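Local structure of CRISPR-associated endonuclease Cas1 (Thermotoga maritima, 4XTK) at residues E9-F14 against K35-E40; L108-I113 against S146-L151. The protein probably acts as a metal-dependent double-stranded DNA endonuclease in CRISPR adaptive immunity, forming a homodimer that joins a Cas2 homodimer. All blocks are in the same frame, centred on the assembly; numbering follows the deposited sequence.

Interaction 1: residues E9-F14 against K35-E40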
loop_
_atom_site.group_PDB
_atom_site.type_symbol
_atom_site.label_atom_id
_atom_site.label_comp_id
_atom_site.label_asym_id
_atom_site.label_seq_id
_atom_site.Cartn_x
_atom_site.Cartn_y
_atom_site.Cartn_z
ATOM N N GLU E 9 -1.634 -18.013 8.772
ATOM C CA GLU E 9 -1.120 -17.393 9.975
ATOM C C GLU E 9 -0.304 -16.141 9.673
ATOM O O GLU E 9 0.421 -16.067 8.679
ATOM C CB GLU E 9 -0.283 -18.411 10.751
ATOM C CG GLU E 9 -0.386 -18.283 12.257
ATOM C CD GLU E 9 0.732 -19.001 12.986
ATOM O OE1 GLU E 9 1.374 -19.873 12.363
ATOM O OE2 GLU E 9 0.949 -18.710 14.185
ATOM N N SER E 10 -0.453 -15.148 10.537
ATOM C CA SER E 10 0.351 -13.941 10.462
ATOM C C SER E 10 1.402 -13.985 11.567
ATOM O O SER E 10 1.068 -13.963 12.752
ATOM C CB SER E 10 -0.527 -12.695 10.595
ATOM O OG SER E 10 0.151 -11.534 10.150
ATOM N N VAL E 11 2.671 -14.066 11.180
ATOM C CA VAL E 11 3.750 -14.138 12.156
ATOM C C VAL E 11 4.176 -12.747 12.602
ATOM O O VAL E 11 4.588 -11.926 11.785
ATOM C CB VAL E 11 4.978 -14.886 11.597
ATOM C CG1 VAL E 11 6.131 -14.841 12.595
ATOM C CG2 VAL E 11 4.617 -16.320 11.275
ATOM N N TYR E 12 4.064 -12.489 13.901
ATOM C CA TYR E 12 4.535 -11.237 14.486
ATOM C C TYR E 12 5.915 -11.422 15.106
ATOM O O TYR E 12 6.071 -12.146 16.091
ATOM C CB TYR E 12 3.551 -10.727 15.545
ATOM C CG TYR E 12 2.304 -10.085 14.983
ATOM C CD1 TYR E 12 1.338 -10.843 14.335
ATOM C CD2 TYR E 12 2.088 -8.716 15.107
ATOM C CE1 TYR E 12 0.197 -10.257 13.818
ATOM C CE2 TYR E 12 0.949 -8.122 14.591
ATOM C CZ TYR E 12 0.005 -8.900 13.953
ATOM O OH TYR E 12 -1.128 -8.319 13.438
ATOM N N LEU E 13 6.919 -10.772 14.529
ATOM C CA LEU E 13 8.258 -10.800 15.101
ATOM C C LEU E 13 8.579 -9.517 15.834
ATOM O O LEU E 13 8.784 -8.478 15.204
ATOM C CB LEU E 13 9.307 -11.027 14.018
ATOM C CG LEU E 13 9.322 -12.399 13.366
ATOM C CD1 LEU E 13 10.464 -12.459 12.381
ATOM C CD2 LEU E 13 9.463 -13.469 14.433
ATOM N N PHE E 14 8.628 -9.581 17.160
ATOM C CA PHE E 14 9.011 -8.414 17.942
ATOM C C PHE E 14 10.478 -8.390 18.312
ATOM O O PHE E 14 10.990 -7.370 18.771
ATOM C CB PHE E 14 8.152 -8.334 19.192
ATOM C CG PHE E 14 6.717 -8.079 18.889
ATOM C CD1 PHE E 14 6.270 -6.794 18.623
ATOM C CD2 PHE E 14 5.821 -9.122 18.817
ATOM C CE1 PHE E 14 4.947 -6.553 18.323
ATOM C CE2 PHE E 14 4.508 -8.887 18.514
ATOM C CZ PHE E 14 4.067 -7.602 18.270
ATOM N N LYS E 35 15.210 -18.462 16.897
ATOM C CA LYS E 35 13.771 -18.657 16.821
ATOM C C LYS E 35 13.415 -19.176 15.434
ATOM O O LYS E 35 13.551 -18.462 14.439
ATOM C CB LYS E 35 13.016 -17.361 17.124
ATOM N N TYR E 36 12.973 -20.429 15.376
ATOM C CA TYR E 36 12.552 -21.040 14.125
ATOM C C TYR E 36 11.096 -20.735 13.835
ATOM O O TYR E 36 10.228 -20.936 14.682
ATOM C CB TYR E 36 12.766 -22.553 14.156
ATOM C CG TYR E 36 14.207 -22.956 14.002
ATOM C CD1 TYR E 36 14.872 -22.759 12.802
ATOM C CD2 TYR E 36 14.905 -23.533 15.056
ATOM C CE1 TYR E 36 16.194 -23.122 12.652
ATOM C CE2 TYR E 36 16.229 -23.900 14.915
ATOM C CZ TYR E 36 16.868 -23.693 13.709
ATOM O OH TYR E 36 18.186 -24.054 13.557
ATOM N N ILE E 37 10.836 -20.236 12.633
ATOM C CA ILE E 37 9.476 -19.975 12.192
ATOM C C ILE E 37 9.113 -20.850 10.993
ATOM O O ILE E 37 9.601 -20.615 9.883
ATOM C CB ILE E 37 9.289 -18.496 11.809
ATOM C CG1 ILE E 37 10.049 -17.590 12.782
ATOM C CG2 ILE E 37 7.809 -18.145 11.753
ATOM C CD1 ILE E 37 10.849 -16.499 12.100
ATOM N N PRO E 38 8.251 -21.860 11.207
ATOM C CA PRO E 38 7.764 -22.683 10.095
ATOM C C PRO E 38 6.902 -21.840 9.167
ATOM O O PRO E 38 6.085 -21.063 9.651
ATOM C CB PRO E 38 6.932 -23.769 10.788
ATOM C CG PRO E 38 7.362 -23.740 12.219
ATOM C CD PRO E 38 7.716 -22.316 12.499
ATOM N N VAL E 39 7.107 -21.964 7.861
ATOM C CA VAL E 39 6.392 -21.133 6.902
ATOM C C VAL E 39 5.094 -21.753 6.380
ATOM O O VAL E 39 4.277 -21.063 5.766
ATOM C CB VAL E 39 7.293 -20.806 5.696
ATOM C CG1 VAL E 39 8.479 -19.975 6.138
ATOM C CG2 VAL E 39 7.765 -22.091 5.019
ATOM N N GLU E 40 4.898 -23.041 6.647
ATOM C CA GLU E 40 3.884 -23.834 5.945
ATOM C C GLU E 40 2.456 -23.294 6.051
ATOM O O GLU E 40 1.692 -23.356 5.085
ATOM C CB GLU E 40 3.917 -25.280 6.441
ATOM C CG GLU E 40 4.322 -26.277 5.363
ATOM C CD GLU E 40 3.172 -26.627 4.434
ATOM O OE1 GLU E 40 2.149 -27.150 4.923
ATOM O OE2 GLU E 40 3.288 -26.372 3.214
#

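Interaction 2: residues L108-I113 against S146-L151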
loop_
_atom_site.group_PDB
_atom_site.type_symbol
_atom_site.label_atom_id
_atom_site.label_comp_id
_atom_site.label_asym_id
_atom_site.label_seq_id
_atom_site.Cartn_x
_atom_site.Cartn_y
_atom_site.Cartn_z
ATOM N N LEU E 108 -25.504 0.868 7.782
ATOM C CA LEU E 108 -25.361 -0.190 8.771
ATOM C C LEU E 108 -24.050 -0.055 9.563
ATOM O O LEU E 108 -24.040 -0.170 10.788
ATOM C CB LEU E 108 -25.431 -1.543 8.069
ATOM C CG LEU E 108 -25.877 -2.754 8.871
ATOM C CD1 LEU E 108 -27.134 -2.404 9.634
ATOM C CD2 LEU E 108 -26.146 -3.908 7.914
ATOM N N ILE E 109 -22.953 0.206 8.855
ATOM C CA ILE E 109 -21.644 0.343 9.481
ATOM C C ILE E 109 -21.553 1.640 10.275
ATOM O O ILE E 109 -21.070 1.655 11.410
ATOM C CB ILE E 109 -20.511 0.305 8.433
ATOM C CG1 ILE E 109 -20.519 -1.039 7.695
ATOM C CG2 ILE E 109 -19.150 0.547 9.086
ATOM C CD1 ILE E 109 -19.551 -1.112 6.518
ATOM N N ALA E 110 -22.028 2.726 9.676
ATOM C CA ALA E 110 -21.999 4.027 10.332
ATOM C C ALA E 110 -22.873 4.033 11.585
ATOM O O ALA E 110 -22.516 4.626 12.600
ATOM C CB ALA E 110 -22.443 5.119 9.369
ATOM N N ARG E 111 -24.015 3.361 11.503
ATOM C CA ARG E 111 -24.947 3.291 12.619
ATOM C C ARG E 111 -24.338 2.492 13.766
ATOM O O ARG E 111 -24.672 2.708 14.930
ATOM C CB ARG E 111 -26.269 2.668 12.169
ATOM C CG ARG E 111 -27.456 3.065 13.001
ATOM C CD ARG E 111 -28.700 2.350 12.530
ATOM N NE ARG E 111 -29.283 2.962 11.342
ATOM C CZ ARG E 111 -30.093 4.013 11.379
ATOM N NH1 ARG E 111 -30.386 4.574 12.541
ATOM N NH2 ARG E 111 -30.600 4.512 10.260
ATOM N N GLU E 112 -23.437 1.573 13.426
ATOM C CA GLU E 112 -22.694 0.794 14.415
ATOM C C GLU E 112 -21.703 1.676 15.170
ATOM O O GLU E 112 -21.602 1.603 16.396
ATOM C CB GLU E 112 -21.956 -0.367 13.739
ATOM C CG GLU E 112 -20.948 -1.099 14.623
ATOM C CD GLU E 112 -21.600 -1.926 15.716
ATOM O OE1 GLU E 112 -22.833 -2.127 15.667
ATOM O OE2 GLU E 112 -20.873 -2.386 16.623
ATOM N N ILE E 113 -20.972 2.496 14.419
ATOM C CA ILE E 113 -20.032 3.454 14.985
ATOM C C ILE E 113 -20.729 4.361 15.990
ATOM O O ILE E 113 -20.311 4.481 17.138
ATOM C CB ILE E 113 -19.390 4.326 13.891
ATOM C CG1 ILE E 113 -18.667 3.460 12.860
ATOM C CG2 ILE E 113 -18.431 5.333 14.498
ATOM C CD1 ILE E 113 -17.443 2.810 13.392
ATOM N N SER E 146 -32.276 8.386 8.401
ATOM C CA SER E 146 -32.116 7.570 7.192
ATOM C C SER E 146 -30.978 8.032 6.234
ATOM O O SER E 146 -30.810 7.430 5.166
ATOM C CB SER E 146 -33.465 7.477 6.442
ATOM O OG SER E 146 -34.091 8.749 6.295
ATOM N N ASN E 147 -30.201 9.061 6.611
ATOM C CA ASN E 147 -29.042 9.497 5.805
ATOM C C ASN E 147 -27.782 9.641 6.676
ATOM O O ASN E 147 -27.823 10.201 7.771
ATOM C CB ASN E 147 -29.355 10.818 5.069
ATOM C CG ASN E 147 -28.091 11.540 4.513
ATOM O OD1 ASN E 147 -26.976 11.007 4.503
ATOM N ND2 ASN E 147 -28.298 12.746 4.001
ATOM N N VAL E 148 -26.657 9.157 6.153
ATOM C CA VAL E 148 -25.371 9.182 6.852
ATOM C C VAL E 148 -24.871 10.594 7.175
ATOM O O VAL E 148 -24.248 10.816 8.216
ATOM C CB VAL E 148 -24.288 8.456 6.022
ATOM C CG1 VAL E 148 -22.943 8.460 6.741
ATOM C CG2 VAL E 148 -24.729 7.033 5.702
ATOM N N SER E 149 -25.132 11.548 6.286
ATOM C CA SER E 149 -24.710 12.924 6.529
ATOM C C SER E 149 -25.397 13.473 7.768
ATOM O O SER E 149 -24.778 14.136 8.602
ATOM C CB SER E 149 -25.021 13.816 5.336
ATOM O OG SER E 149 -24.607 15.144 5.600
ATOM N N GLU E 150 -26.687 13.182 7.878
ATOM C CA GLU E 150 -27.463 13.533 9.054
ATOM C C GLU E 150 -26.840 12.880 10.285
ATOM O O GLU E 150 -26.775 13.476 11.358
ATOM C CB GLU E 150 -28.919 13.090 8.869
ATOM C CG GLU E 150 -29.861 13.460 9.997
ATOM C CD GLU E 150 -31.296 13.035 9.717
ATOM O OE1 GLU E 150 -31.543 12.432 8.648
ATOM O OE2 GLU E 150 -32.173 13.301 10.568
ATOM N N LEU E 151 -26.352 11.657 10.102
ATOM C CA LEU E 151 -25.836 10.841 11.192
ATOM C C LEU E 151 -24.533 11.395 11.784
ATOM O O LEU E 151 -24.342 11.376 12.995
ATOM C CB LEU E 151 -25.625 9.407 10.700
ATOM C CG LEU E 151 -25.622 8.282 11.733
ATOM C CD1 LEU E 151 -26.863 8.346 12.613
ATOM C CD2 LEU E 151 -25.515 6.932 11.035
#

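Interaction 1: residues E9-F14 against K35-E40
Ile37 meets Val11 and Leu13 with two different branches of its side chain, and these apolar touches make up the whole contact. Its CG2 methyl lies against the isopropyl group of Val11, 3.7 Å from Val11 CG2 and 3.8 Å from Val11 CG1, so both valine methyls take part and the two side chains meet at a slant. The longer branch ends in CD1, which points at the end of Leu13: Ile37 CD1 is 4.1 Å from Leu13 CD1 and 4.1 Å from Leu13 CD2, a tip-to-tip approach onto the leucine fork. Leu13 is extended to reach it, with CG anti to its carbonyl carbon (chi1 -69°) and CD1 anti to CA (chi2 -177°).

No hydrogen bond crosses between the segments, and the closest pair of CA atoms, Val11 CA and Ile37 CA, is 8.2 Å apart. Such spacing fits strands of two facing sheets rather than neighbours in one sheet. Each strand is held on its own side: Val11 and Leu13 pair through the backbone with Asp44, Lys46 and Phe48, whereas Ile37 O accepts from Thr25 OG1.

Within this chain strand 9-13 is an outermost strand of the sheet that continues through 42-47, and strand 34-37 is an outermost strand of the sheet that continues through 26-29 and 17-21 to 51-54. Val42 on Val11 and Ile26 on Ile37 extend the apolar layer between them.

Interaction 2: residues L108-I113 against S146-L151
Ala110 turns its single methyl toward the start of helix 148-166 and touches two residues there. Its CB is 3.9 Å from Leu151 CD2 and 4.3 Å from Val148 CG1, two side chains set one helical turn apart. With so small a side chain at this point the backbones come close, Ala110 CA lying 7.1 Å from Val148 CA.

At Arg111 the same leucine methyl reaches the main chain: Leu151 CD2 is 3.9 Å from Arg111 N, a van der Waals approach rather than a polar one, and 4.5 Å from Arg111 CB. The leucine is directed there by a first torsion that leaves CG anti to the backbone N (chi1 -157°). The CB of Arg111 leaves the helix to one side, but the chain then runs toward the other segment, where its guanidinium group finds main-chain oxygens just before it. NH2 is hydrogen-bonded to Ala145 O, and NH1 makes a weak bond to Glu143 O, in the last turn of helix 136-144.

On the opposing segment, the first turn of helix 148-166 is fixed by Asn147 as N-cap. Asn147 OD1 accepts from Ser149 N at 2.6 Å with an N-H...O angle of 155°, the donor standing 56° out of the amide's carbonyl plane.

The contact is therefore buried helix-helix packing in the helical part of Cas1. Met107 and Val114 of helix 103-127 also touch Leu151, extending the seam along that helix. Elsewhere on helix 103-127, Ile109 packs on Leu312 and Leu316 of helix 301-316, and Ile113 on Ile234 and Leu237 of helix 230-252.

Interaction 1 joins two sheets of the N-terminal beta region and interaction 2 packs two helices of the helical region, the division into two parts known for Cas1 proteins. Their centres are 39 Å apart, on opposite sides of the chain's centre, and their nearest atoms are about 20 Å apart, so neither touches the other. Only interaction 2 adjoins the probable manganese site, inferred by similarity: the side chain of Leu151 is about 6 Å from that of Glu155, on the same helix, and the side chain of Val148 about 8 Å from that of His221. Interaction 1 lies away from that site.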